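Side-chain contacts in putative O-acetylhomoserine (Thiol)-lyase (PDB 4OC9), which binds pyridoxal phosphate and probably catalyses the replacement of the acetoxy group of O-acetylhomoserine by a sulfur nucleophile, consistent with its membership of the trans-sulfuration family: residues Met85-Tyr90 with Val199-Leu204; Ile93-Ser98 with Val177-Asn182; Asn305-His310 with Gly341-Glu346. All blocks are in the same frame, centred on the assembly; numbering follows the deposited sequence.

Interaction 1 (Met85-Tyr90 with Val199-Leu204)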
HETATM    1  N   MSE D  85     -11.230 -14.325 -12.631  1.00 13.61           N
HETATM    2  CA  MSE D  85     -11.885 -14.344 -13.936  1.00 16.14           C
HETATM    3  C   MSE D  85     -10.840 -14.216 -14.996  1.00 14.48           C
HETATM    4  O   MSE D  85     -10.843 -14.964 -15.963  1.00 15.17           O
HETATM    5  CB  MSE D  85     -12.843 -13.179 -14.110  1.00 20.26           C
HETATM    6  CG  MSE D  85     -14.138 -13.325 -13.328  1.00 25.54           C
HETATM    7 SE   MSE D  85     -14.984 -15.099 -13.595  1.00 38.46          SE
HETATM    8  CE  MSE D  85     -15.116 -15.045 -15.548  1.00 38.98           C
ATOM      9  N   ALA D  86      -9.921 -13.274 -14.827  1.00 12.71           N
ATOM     10  CA  ALA D  86      -8.860 -13.091 -15.796  1.00 11.41           C
ATOM     11  C   ALA D  86      -8.078 -14.375 -15.944  1.00 11.53           C
ATOM     12  O   ALA D  86      -7.678 -14.732 -17.049  1.00 11.42           O
ATOM     13  CB  ALA D  86      -7.933 -11.962 -15.390  1.00 11.73           C
ATOM     14  N   ALA D  87      -7.854 -15.079 -14.840  1.00 11.02           N
ATOM     15  CA  ALA D  87      -7.137 -16.357 -14.870  1.00 10.99           C
ATOM     16  C   ALA D  87      -7.928 -17.396 -15.695  1.00 11.28           C
ATOM     17  O   ALA D  87      -7.338 -18.148 -16.482  1.00 10.65           O
ATOM     18  CB  ALA D  87      -6.907 -16.875 -13.456  1.00 11.12           C
ATOM     19  N   CYS D  88      -9.242 -17.485 -15.479  1.00 11.61           N
ATOM     20  CA  CYS D  88     -10.088 -18.440 -16.229  1.00 13.09           C
ATOM     21  C   CYS D  88     -10.058 -18.069 -17.730  1.00 13.90           C
ATOM     22  O   CYS D  88      -9.807 -18.912 -18.576  1.00 14.70           O
ATOM     23  CB  CYS D  88     -11.510 -18.482 -15.689  1.00 12.71           C
ATOM     24  SG  CYS D  88     -11.687 -19.129 -14.007  1.00 13.87           S
ATOM     25  N   PHE D  89     -10.228 -16.779 -18.023  1.00 15.46           N
ATOM     26  CA  PHE D  89     -10.199 -16.252 -19.394  1.00 15.35           C
ATOM     27  C   PHE D  89      -8.862 -16.579 -20.086  1.00 15.73           C
ATOM     28  O   PHE D  89      -8.840 -17.177 -21.161  1.00 19.44           O
ATOM     29  CB  PHE D  89     -10.569 -14.778 -19.368  1.00 15.18           C
ATOM     30  CG  PHE D  89     -10.298 -14.067 -20.634  1.00 15.27           C
ATOM     31  CD1 PHE D  89     -10.877 -14.473 -21.807  1.00 16.71           C
ATOM     32  CD2 PHE D  89      -9.556 -12.884 -20.619  1.00 16.23           C
ATOM     33  CE1 PHE D  89     -10.646 -13.774 -22.986  1.00 18.60           C
ATOM     34  CE2 PHE D  89      -9.334 -12.167 -21.765  1.00 16.27           C
ATOM     35  CZ  PHE D  89      -9.882 -12.614 -22.969  1.00 18.66           C
ATOM     36  N   TYR D  90      -7.761 -16.180 -19.466  1.00 15.15           N
ATOM     37  CA  TYR D  90      -6.415 -16.445 -19.981  1.00 14.82           C
ATOM     38  C   TYR D  90      -6.127 -17.924 -20.198  1.00 14.74           C
ATOM     39  O   TYR D  90      -5.485 -18.280 -21.175  1.00 14.89           O
ATOM     40  CB  TYR D  90      -5.382 -15.805 -19.042  1.00 14.93           C
ATOM     41  CG  TYR D  90      -5.116 -14.339 -19.310  1.00 14.61           C
ATOM     42  CD1 TYR D  90      -6.128 -13.493 -19.750  1.00 14.86           C
ATOM     43  CD2 TYR D  90      -3.907 -13.764 -18.944  1.00 14.47           C
ATOM     44  CE1 TYR D  90      -5.892 -12.158 -19.985  1.00 14.50           C
ATOM     45  CE2 TYR D  90      -3.669 -12.417 -19.145  1.00 14.12           C
ATOM     46  CZ  TYR D  90      -4.668 -11.619 -19.657  1.00 14.28           C
ATOM     47  OH  TYR D  90      -4.451 -10.275 -19.853  1.00 13.85           O
ATOM     48  N   VAL D 199      -3.728 -28.032 -15.996  1.00 18.29           N
ATOM     49  CA  VAL D 199      -3.720 -26.648 -15.581  1.00 18.38           C
ATOM     50  C   VAL D 199      -4.702 -26.353 -14.457  1.00 18.13           C
ATOM     51  O   VAL D 199      -5.844 -26.741 -14.497  1.00 16.83           O
ATOM     52  CB  VAL D 199      -4.076 -25.715 -16.767  1.00 19.99           C
ATOM     53  CG1 VAL D 199      -4.194 -24.257 -16.332  1.00 21.63           C
ATOM     54  CG2 VAL D 199      -3.034 -25.840 -17.859  1.00 20.08           C
ATOM     55  N   ILE D 200      -4.217 -25.646 -13.446  1.00 17.01           N
ATOM     56  CA  ILE D 200      -5.032 -25.250 -12.306  1.00 14.38           C
ATOM     57  C   ILE D 200      -5.232 -23.737 -12.260  1.00 13.59           C
ATOM     58  O   ILE D 200      -4.278 -22.971 -12.463  1.00 14.85           O
ATOM     59  CB  ILE D 200      -4.387 -25.655 -10.980  1.00 12.73           C
ATOM     60  CG1 ILE D 200      -4.517 -27.155 -10.770  1.00 12.60           C
ATOM     61  CG2 ILE D 200      -5.088 -24.962  -9.829  1.00 13.04           C
ATOM     62  CD1 ILE D 200      -3.805 -27.664  -9.546  1.00 11.63           C
ATOM     63  N   VAL D 201      -6.474 -23.311 -12.076  1.00 12.76           N
ATOM     64  CA  VAL D 201      -6.745 -21.879 -11.944  1.00 14.74           C
ATOM     65  C   VAL D 201      -7.274 -21.614 -10.541  1.00 13.66           C
ATOM     66  O   VAL D 201      -7.907 -22.476  -9.918  1.00 15.61           O
ATOM     67  CB  VAL D 201      -7.698 -21.278 -12.971  1.00 15.74           C
ATOM     68  CG1 VAL D 201      -7.048 -21.236 -14.326  1.00 15.80           C
ATOM     69  CG2 VAL D 201      -9.033 -22.018 -12.988  1.00 16.79           C
ATOM     70  N   HIS D 202      -6.939 -20.453 -10.017  1.00 11.67           N
ATOM     71  CA  HIS D 202      -7.393 -20.059  -8.693  1.00 10.42           C
ATOM     72  C   HIS D 202      -7.820 -18.634  -8.643  1.00 10.05           C
ATOM     73  O   HIS D 202      -7.258 -17.766  -9.325  1.00  8.79           O
ATOM     74  CB  HIS D 202      -6.285 -20.069  -7.642  1.00 10.36           C
ATOM     75  CG  HIS D 202      -5.878 -21.419  -7.152  1.00 10.64           C
ATOM     76  ND1 HIS D 202      -6.564 -22.070  -6.150  1.00  9.77           N
ATOM     77  CD2 HIS D 202      -4.781 -22.172  -7.412  1.00 10.93           C
ATOM     78  CE1 HIS D 202      -5.963 -23.213  -5.890  1.00 10.86           C
ATOM     79  NE2 HIS D 202      -4.885 -23.305  -6.650  1.00 11.44           N
ATOM     80  N   SER D 203      -8.868 -18.405  -7.880  1.00  9.70           N
ATOM     81  CA  SER D 203      -9.298 -17.051  -7.658  1.00 10.04           C
ATOM     82  C   SER D 203      -8.609 -16.818  -6.331  1.00  9.77           C
ATOM     83  O   SER D 203      -9.059 -17.308  -5.312  1.00 10.33           O
ATOM     84  CB  SER D 203     -10.788 -16.847  -7.479  1.00  9.71           C
ATOM     85  OG  SER D 203     -10.951 -15.501  -7.012  1.00 10.20           O
ATOM     86  N   LEU D 204      -7.476 -16.140  -6.359  1.00 10.61           N
ATOM     87  CA  LEU D 204      -6.693 -15.826  -5.141  1.00 11.37           C
ATOM     88  C   LEU D 204      -7.456 -14.861  -4.224  1.00 11.39           C
ATOM     89  O   LEU D 204      -7.222 -14.767  -3.032  1.00 11.41           O
ATOM     90  CB  LEU D 204      -5.374 -15.196  -5.528  1.00 11.98           C
ATOM     91  CG  LEU D 204      -4.479 -16.017  -6.454  1.00 12.18           C
ATOM     92  CD1 LEU D 204      -3.191 -15.246  -6.723  1.00 13.26           C
ATOM     93  CD2 LEU D 204      -4.162 -17.367  -5.843  1.00 12.23           C
TER
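V201 points its CB toward the helix, and a chi1 of -70° sends CG1, beside its own backbone N, to A87 and CG2, between N and the carbonyl carbon, to the sulfur of C88. C88 has a similar chi1 of -66°, which holds SG against CG2 of V201 at 4.1 Å. This is a helix laid on the central sheet of the large domain of a fold-type I pyridoxal phosphate enzyme: the short axes of 85-90 and 199-203 run nearly antiparallel, 158° apart and 7.5 Å at closest approach.

The short side chain of A87 probably allows that closeness. A87 points its CB at the strand, and the backbone itself joins in, since A87 O lies 3.8 Å from V201 CG1. No hydrogen bond crosses; the contact is wholly buried and held by van der Waals packing. On the neighbouring strand I179 and D181 also touch V201, while T112 and L115 of helix 110-119 meet C88.

The cofactor sits at the end of both segments. M85 N, near the start of the helix, and S203 OG each hydrogen-bond to the phosphate group of the modified lysine at position 206, so the helix N terminus probably helps to stabilise its charge. The CB of H202 points away from the helix and its ring NE2 bonds to E73 OE1, while its carbonyl O lies 4.2 Å from A87 CB.

Interaction 2 (Ile93-Ser98 with Val177-Asn182)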
ATOM      1  N   ILE D  93      -8.358 -18.979 -23.479  1.00 16.83           N
ATOM      2  CA  ILE D  93      -7.846 -18.397 -24.736  1.00 16.65           C
ATOM      3  C   ILE D  93      -6.432 -18.833 -25.040  1.00 15.59           C
ATOM      4  O   ILE D  93      -6.023 -18.739 -26.184  1.00 16.31           O
ATOM      5  CB  ILE D  93      -7.930 -16.861 -24.801  1.00 15.77           C
ATOM      6  CG1 ILE D  93      -7.044 -16.236 -23.710  1.00 17.10           C
ATOM      7  CG2 ILE D  93      -9.388 -16.420 -24.710  1.00 17.06           C
ATOM      8  CD1 ILE D  93      -7.083 -14.724 -23.660  1.00 16.11           C
ATOM      9  N   ASN D  94      -5.691 -19.328 -24.055  1.00 15.74           N
ATOM     10  CA  ASN D  94      -4.333 -19.741 -24.343  1.00 16.50           C
ATOM     11  C   ASN D  94      -4.386 -21.087 -25.048  1.00 19.36           C
ATOM     12  O   ASN D  94      -3.382 -21.566 -25.577  1.00 18.41           O
ATOM     13  CB  ASN D  94      -3.516 -19.916 -23.068  1.00 17.16           C
ATOM     14  CG  ASN D  94      -2.023 -19.920 -23.334  1.00 17.28           C
ATOM     15  OD1 ASN D  94      -1.547 -19.237 -24.249  1.00 16.78           O
ATOM     16  ND2 ASN D  94      -1.273 -20.576 -22.482  1.00 17.42           N
ATOM     17  N   LEU D  95      -5.565 -21.707 -25.007  1.00 21.84           N
ATOM     18  CA  LEU D  95      -5.821 -23.014 -25.604  1.00 22.61           C
ATOM     19  C   LEU D  95      -6.777 -23.005 -26.796  1.00 22.19           C
ATOM     20  O   LEU D  95      -6.571 -23.758 -27.742  1.00 21.41           O
ATOM     21  CB  LEU D  95      -6.409 -23.941 -24.545  1.00 23.77           C
ATOM     22  CG  LEU D  95      -5.516 -24.236 -23.339  1.00 24.73           C
ATOM     23  CD1 LEU D  95      -6.275 -24.997 -22.270  1.00 23.67           C
ATOM     24  CD2 LEU D  95      -4.261 -24.977 -23.772  1.00 25.66           C
ATOM     25  N   ALA D  96      -7.793 -22.148 -26.750  1.00 20.68           N
ATOM     26  CA  ALA D  96      -8.767 -22.058 -27.827  1.00 21.23           C
ATOM     27  C   ALA D  96      -8.803 -20.681 -28.474  1.00 26.61           C
ATOM     28  O   ALA D  96      -8.613 -19.651 -27.817  1.00 24.72           O
ATOM     29  CB  ALA D  96     -10.144 -22.386 -27.298  1.00 19.45           C
ATOM     30  N   SER D  97      -9.053 -20.685 -29.781  1.00 28.99           N
ATOM     31  CA  SER D  97      -9.149 -19.467 -30.572  1.00 30.36           C
ATOM     32  C   SER D  97     -10.421 -19.570 -31.413  1.00 30.21           C
ATOM     33  O   SER D  97     -11.116 -20.594 -31.379  1.00 30.93           O
ATOM     34  CB  SER D  97      -7.897 -19.246 -31.421  1.00 33.95           C
ATOM     35  OG  SER D  97      -7.670 -20.352 -32.268  1.00 39.64           O
ATOM     36  N   SER D  98     -10.729 -18.522 -32.157  1.00 26.73           N
ATOM     37  CA  SER D  98     -11.926 -18.511 -32.973  1.00 30.06           C
ATOM     38  C   SER D  98     -12.111 -19.817 -33.803  1.00 30.42           C
ATOM     39  O   SER D  98     -11.193 -20.304 -34.483  1.00 32.65           O
ATOM     40  CB  SER D  98     -11.924 -17.282 -33.884  1.00 30.40           C
ATOM     41  OG  SER D  98     -13.165 -17.173 -34.545  1.00 36.47           O
ATOM     42  N   VAL D 177      -6.182 -30.685 -23.003  1.00 21.79           N
ATOM     43  CA  VAL D 177      -5.726 -30.046 -21.766  1.00 20.64           C
ATOM     44  C   VAL D 177      -6.885 -29.875 -20.816  1.00 19.12           C
ATOM     45  O   VAL D 177      -7.959 -29.388 -21.224  1.00 19.76           O
ATOM     46  CB  VAL D 177      -5.161 -28.646 -22.031  1.00 23.43           C
ATOM     47  CG1 VAL D 177      -4.896 -27.923 -20.720  1.00 22.88           C
ATOM     48  CG2 VAL D 177      -3.905 -28.713 -22.892  1.00 24.57           C
ATOM     49  N   SER D 178      -6.708 -30.351 -19.581  1.00 16.48           N
ATOM     50  CA  SER D 178      -7.745 -30.237 -18.561  1.00 15.76           C
ATOM     51  C   SER D 178      -7.412 -29.069 -17.638  1.00 16.26           C
ATOM     52  O   SER D 178      -6.264 -28.922 -17.192  1.00 12.30           O
ATOM     53  CB  SER D 178      -7.840 -31.499 -17.714  1.00 17.43           C
ATOM     54  OG  SER D 178      -6.632 -31.733 -16.995  1.00 20.52           O
ATOM     55  N   ILE D 179      -8.429 -28.253 -17.361  1.00 17.21           N
ATOM     56  CA  ILE D 179      -8.317 -27.083 -16.483  1.00 17.38           C
ATOM     57  C   ILE D 179      -9.188 -27.230 -15.240  1.00 17.24           C
ATOM     58  O   ILE D 179     -10.415 -27.373 -15.351  1.00 19.04           O
ATOM     59  CB  ILE D 179      -8.823 -25.791 -17.150  1.00 18.11           C
ATOM     60  CG1 ILE D 179      -8.028 -25.480 -18.406  1.00 18.83           C
ATOM     61  CG2 ILE D 179      -8.682 -24.636 -16.167  1.00 19.37           C
ATOM     62  CD1 ILE D 179      -8.591 -24.322 -19.216  1.00 19.36           C
ATOM     63  N   CYS D 180      -8.569 -27.208 -14.058  1.00 15.41           N
ATOM     64  CA  CYS D 180      -9.293 -27.321 -12.808  1.00 13.18           C
ATOM     65  C   CYS D 180      -9.214 -26.045 -11.972  1.00 12.30           C
ATOM     66  O   CYS D 180      -8.142 -25.619 -11.624  1.00 13.21           O
ATOM     67  CB  CYS D 180      -8.739 -28.476 -11.963  1.00 13.37           C
ATOM     68  SG  CYS D 180      -9.543 -28.686 -10.341  1.00 12.77           S
ATOM     69  N   ASP D 181     -10.368 -25.502 -11.609  1.00 11.82           N
ATOM     70  CA  ASP D 181     -10.480 -24.332 -10.770  1.00 11.92           C
ATOM     71  C   ASP D 181     -10.521 -24.912  -9.353  1.00 12.09           C
ATOM     72  O   ASP D 181     -11.529 -25.479  -8.912  1.00 13.19           O
ATOM     73  CB  ASP D 181     -11.725 -23.548 -11.139  1.00 11.88           C
ATOM     74  CG  ASP D 181     -11.919 -22.297 -10.305  1.00 10.77           C
ATOM     75  OD1 ASP D 181     -11.582 -22.302  -9.090  1.00 11.02           O
ATOM     76  OD2 ASP D 181     -12.453 -21.316 -10.861  1.00  9.41           O
ATOM     77  N   ASN D 182      -9.413 -24.763  -8.627  1.00 12.03           N
ATOM     78  CA  ASN D 182      -9.287 -25.331  -7.260  1.00 11.81           C
ATOM     79  C   ASN D 182      -9.424 -24.264  -6.176  1.00 11.61           C
ATOM     80  O   ASN D 182      -8.939 -24.437  -5.051  1.00 10.44           O
ATOM     81  CB  ASN D 182      -7.896 -25.983  -7.170  1.00 11.85           C
ATOM     82  CG  ASN D 182      -7.769 -26.968  -6.041  1.00 12.44           C
ATOM     83  OD1 ASN D 182      -8.701 -27.678  -5.753  1.00 14.85           O
ATOM     84  ND2 ASN D 182      -6.582 -27.076  -5.448  1.00 11.94           N
TER
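L95 meets V177 methyl to methyl, and this is the tight part of the contact: L95 CD1 lies 3.6 Å from V177 CG1, while L95 CD2 sits 3.9 Å from V177 CG2. Both branches of the leucine are therefore used, and the two side chains slant across one another. With chi1 of V177 at 171°, CG1 is anti to the backbone N and CG2 lies beside it, an arrangement that presents the whole fork to L95. Two residues on, I179 points the same way and brings its CD1 to 3.9 Å from L95 CD1.

In the alternating pattern of a beta strand, V177 and I179 share one face of the large-domain sheet, and L95, just past the end of helix 84-93, plugs into that face on the way to strand 101-105. A148 of strand 146-152 and F258 of helix 257-270 also touch the buried leucine.

The other side is loose. Beyond L95 the loop turns away from strand 177-181, and S97 and S98 are partly exposed, packing instead on N122 and G124 of the second subunit.

Interaction 3 (Asn305-His310 with Gly341-Glu346)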
ATOM      1  N   ASN D 305     -23.668 -29.384  10.577  1.00 12.10           N
ATOM      2  CA  ASN D 305     -24.352 -30.329  11.470  1.00 13.91           C
ATOM      3  C   ASN D 305     -25.561 -29.688  12.163  1.00 14.95           C
ATOM      4  O   ASN D 305     -26.596 -30.319  12.350  1.00 14.54           O
ATOM      5  CB  ASN D 305     -23.383 -30.920  12.509  1.00 14.66           C
ATOM      6  CG  ASN D 305     -22.340 -31.817  11.883  1.00 16.16           C
ATOM      7  OD1 ASN D 305     -22.543 -32.348  10.788  1.00 18.47           O
ATOM      8  ND2 ASN D 305     -21.244 -32.035  12.586  1.00 15.82           N
ATOM      9  N   PHE D 306     -25.393 -28.435  12.580  1.00 16.74           N
ATOM     10  CA  PHE D 306     -26.460 -27.678  13.236  1.00 15.48           C
ATOM     11  C   PHE D 306     -27.614 -27.462  12.282  1.00 14.83           C
ATOM     12  O   PHE D 306     -28.755 -27.684  12.640  1.00 15.67           O
ATOM     13  CB  PHE D 306     -25.939 -26.329  13.736  1.00 16.44           C
ATOM     14  CG  PHE D 306     -27.031 -25.332  14.009  1.00 15.46           C
ATOM     15  CD1 PHE D 306     -27.765 -25.363  15.171  1.00 15.97           C
ATOM     16  CD2 PHE D 306     -27.302 -24.370  13.096  1.00 16.26           C
ATOM     17  CE1 PHE D 306     -28.766 -24.443  15.393  1.00 14.80           C
ATOM     18  CE2 PHE D 306     -28.294 -23.438  13.309  1.00 16.57           C
ATOM     19  CZ  PHE D 306     -29.044 -23.491  14.448  1.00 14.42           C
ATOM     20  N   LEU D 307     -27.319 -26.980  11.085  1.00 13.47           N
ATOM     21  CA  LEU D 307     -28.362 -26.759  10.120  1.00 13.93           C
ATOM     22  C   LEU D 307     -29.079 -28.077   9.772  1.00 15.99           C
ATOM     23  O   LEU D 307     -30.302 -28.119   9.622  1.00 15.49           O
ATOM     24  CB  LEU D 307     -27.786 -26.161   8.824  1.00 13.91           C
ATOM     25  CG  LEU D 307     -27.212 -24.736   8.895  1.00 15.29           C
ATOM     26  CD1 LEU D 307     -26.470 -24.349   7.642  1.00 15.16           C
ATOM     27  CD2 LEU D 307     -28.321 -23.741   9.200  1.00 14.88           C
ATOM     28  N   ASN D 308     -28.292 -29.135   9.626  1.00 15.54           N
ATOM     29  CA  ASN D 308     -28.815 -30.417   9.249  1.00 17.56           C
ATOM     30  C   ASN D 308     -29.815 -31.026  10.228  1.00 19.74           C
ATOM     31  O   ASN D 308     -30.580 -31.894   9.866  1.00 18.85           O
ATOM     32  CB  ASN D 308     -27.666 -31.409   9.119  1.00 17.30           C
ATOM     33  CG  ASN D 308     -28.113 -32.735   8.515  1.00 15.98           C
ATOM     34  OD1 ASN D 308     -28.675 -32.784   7.418  1.00 14.40           O
ATOM     35  ND2 ASN D 308     -27.748 -33.812   9.172  1.00 15.91           N
ATOM     36  N   SER D 309     -29.774 -30.583  11.484  0.50 20.43           N
ATOM     37  CA  SER D 309     -30.675 -31.091  12.508  0.50 19.07           C
ATOM     38  C   SER D 309     -31.782 -30.139  12.878  0.50 18.94           C
ATOM     39  O   SER D 309     -32.650 -30.491  13.665  0.50 19.88           O
ATOM     40  CB  SER D 309     -29.892 -31.328  13.799  0.50 19.64           C
ATOM     41  OG  SER D 309     -28.840 -32.244  13.597  0.50 19.17           O
ATOM     42  N   HIS D 310     -31.749 -28.925  12.351  1.00 18.97           N
ATOM     43  CA  HIS D 310     -32.766 -27.950  12.697  1.00 18.53           C
ATOM     44  C   HIS D 310     -34.047 -28.191  11.874  1.00 18.82           C
ATOM     45  O   HIS D 310     -33.974 -28.339  10.665  1.00 19.48           O
ATOM     46  CB  HIS D 310     -32.233 -26.561  12.473  1.00 17.55           C
ATOM     47  CG  HIS D 310     -33.017 -25.507  13.178  1.00 17.37           C
ATOM     48  ND1 HIS D 310     -34.139 -24.926  12.642  1.00 17.86           N
ATOM     49  CD2 HIS D 310     -32.821 -24.917  14.376  1.00 17.00           C
ATOM     50  CE1 HIS D 310     -34.614 -24.030  13.486  1.00 17.75           C
ATOM     51  NE2 HIS D 310     -33.831 -24.008  14.548  1.00 17.75           N
ATOM     52  N   GLY D 341     -14.759 -23.920   3.627  1.00 14.39           N
ATOM     53  CA  GLY D 341     -15.818 -23.125   4.262  1.00 13.82           C
ATOM     54  C   GLY D 341     -17.048 -22.710   3.532  1.00 14.09           C
ATOM     55  O   GLY D 341     -17.768 -21.837   3.998  1.00 14.56           O
ATOM     56  N   LEU D 342     -17.299 -23.312   2.381  1.00 14.34           N
ATOM     57  CA  LEU D 342     -18.487 -22.962   1.629  1.00 14.92           C
ATOM     58  C   LEU D 342     -19.552 -24.028   1.796  1.00 15.52           C
ATOM     59  O   LEU D 342     -19.254 -25.223   1.803  1.00 15.12           O
ATOM     60  CB  LEU D 342     -18.172 -22.903   0.152  1.00 16.76           C
ATOM     61  CG  LEU D 342     -19.295 -22.314  -0.686  1.00 18.17           C
ATOM     62  CD1 LEU D 342     -19.425 -20.825  -0.317  1.00 19.01           C
ATOM     63  CD2 LEU D 342     -18.960 -22.440  -2.146  1.00 19.12           C
ATOM     64  N   LEU D 343     -20.791 -23.615   1.990  1.00 16.47           N
ATOM     65  CA  LEU D 343     -21.866 -24.596   2.103  1.00 15.98           C
ATOM     66  C   LEU D 343     -23.163 -23.912   1.671  1.00 17.62           C
ATOM     67  O   LEU D 343     -23.198 -22.681   1.557  1.00 14.83           O
ATOM     68  CB  LEU D 343     -22.007 -25.129   3.499  1.00 16.56           C
ATOM     69  CG  LEU D 343     -22.538 -24.272   4.642  1.00 15.71           C
ATOM     70  CD1 LEU D 343     -24.014 -23.980   4.461  1.00 14.93           C
ATOM     71  CD2 LEU D 343     -22.416 -25.045   5.941  1.00 15.06           C
ATOM     72  N   SER D 344     -24.204 -24.697   1.382  1.00 16.67           N
ATOM     73  CA  SER D 344     -25.467 -24.094   1.033  1.00 17.57           C
ATOM     74  C   SER D 344     -26.546 -24.895   1.713  1.00 17.10           C
ATOM     75  O   SER D 344     -26.321 -25.988   2.199  1.00 17.56           O
ATOM     76  CB  SER D 344     -25.722 -24.021  -0.464  1.00 18.34           C
ATOM     77  OG  SER D 344     -25.893 -25.296  -0.995  1.00 19.90           O
ATOM     78  N   PHE D 345     -27.716 -24.291   1.857  1.00 19.49           N
ATOM     79  CA  PHE D 345     -28.833 -24.990   2.480  1.00 18.55           C
ATOM     80  C   PHE D 345     -30.150 -24.449   1.934  1.00 18.94           C
ATOM     81  O   PHE D 345     -30.198 -23.350   1.380  1.00 18.63           O
ATOM     82  CB  PHE D 345     -28.816 -24.904   4.028  1.00 16.99           C
ATOM     83  CG  PHE D 345     -29.038 -23.534   4.591  1.00 15.88           C
ATOM     84  CD1 PHE D 345     -30.318 -23.092   4.858  1.00 15.97           C
ATOM     85  CD2 PHE D 345     -27.981 -22.701   4.861  1.00 14.35           C
ATOM     86  CE1 PHE D 345     -30.525 -21.833   5.391  1.00 16.26           C
ATOM     87  CE2 PHE D 345     -28.179 -21.442   5.378  1.00 14.28           C
ATOM     88  CZ  PHE D 345     -29.452 -21.010   5.657  1.00 15.40           C
ATOM     89  N   GLU D 346     -31.203 -25.227   2.142  1.00 19.55           N
ATOM     90  CA  GLU D 346     -32.537 -24.881   1.714  1.00 20.31           C
ATOM     91  C   GLU D 346     -33.369 -24.375   2.875  1.00 20.92           C
ATOM     92  O   GLU D 346     -33.465 -25.027   3.914  1.00 21.31           O
ATOM     93  CB  GLU D 346     -33.247 -26.119   1.110  1.00 21.32           C
ATOM     94  CG  GLU D 346     -32.537 -26.699  -0.099  1.00 22.69           C
ATOM     95  CD  GLU D 346     -32.488 -25.718  -1.249  1.00 26.97           C
ATOM     96  OE1 GLU D 346     -33.547 -25.115  -1.539  1.00 31.89           O
ATOM     97  OE2 GLU D 346     -31.417 -25.581  -1.884  1.00 27.53           O
TER
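Over one face of the F345 ring stands CD2 of L307, close to the ring centre in projection. The other methyl, L307 CD1, lies on the same side but overhangs the rim, where it closes to 3.6 Å from F345 CD2 and stays 4.1 Å from both F345 CG and F345 CE2. The leucine crosses the phenylalanine at about a right angle. A chi1 of 67° places the F345 ring between its backbone N and carbonyl carbon, the rotation that turns this face to L307.

The same L307 CD1 also reaches L343, whose CD1 lies 4.0 Å away. One methyl thus fits between two residues that alternate with S344 along the strand; S344 faces the other way, its OG bonded to N317 ND2.

This is helix-on-sheet packing in the C-terminal domain of the fold-type I enzyme, where the last turn of the long helix 276-309 lies against strand 342-346 of a mixed sheet. I422 of helix 411-422 touches L307 as well, and I402 and L404 of strand 401-405 pack on F345.

Away from the buried leucine, N305 and N308 are exposed, while F306 packs on I415 and K419 of helix 411-422. H310 touches I422 of that helix too, and its NE2 is hydrogen-bonded to E423 OE2.

In the fold
Following the chain from the N terminus, helix 84-93 opens interaction 1 and the loop after it opens interaction 2. Interaction 2 closes first, at strand 177-181; interaction 1 closes at the next strand, 199-203, so interaction 2 is nested inside it. The two closing strands are parallel neighbours in the large-domain sheet, joined by backbone bonds from V199 O to C180 N and from V201 N to C180 O, and the contact centres lie about 9 Å apart. Interaction 3 follows in series, closing a short loop from helix 276-309 to strand 342-346 in the second sheet. Its centre is about 29 Å from that of interaction 1, with no direct touch.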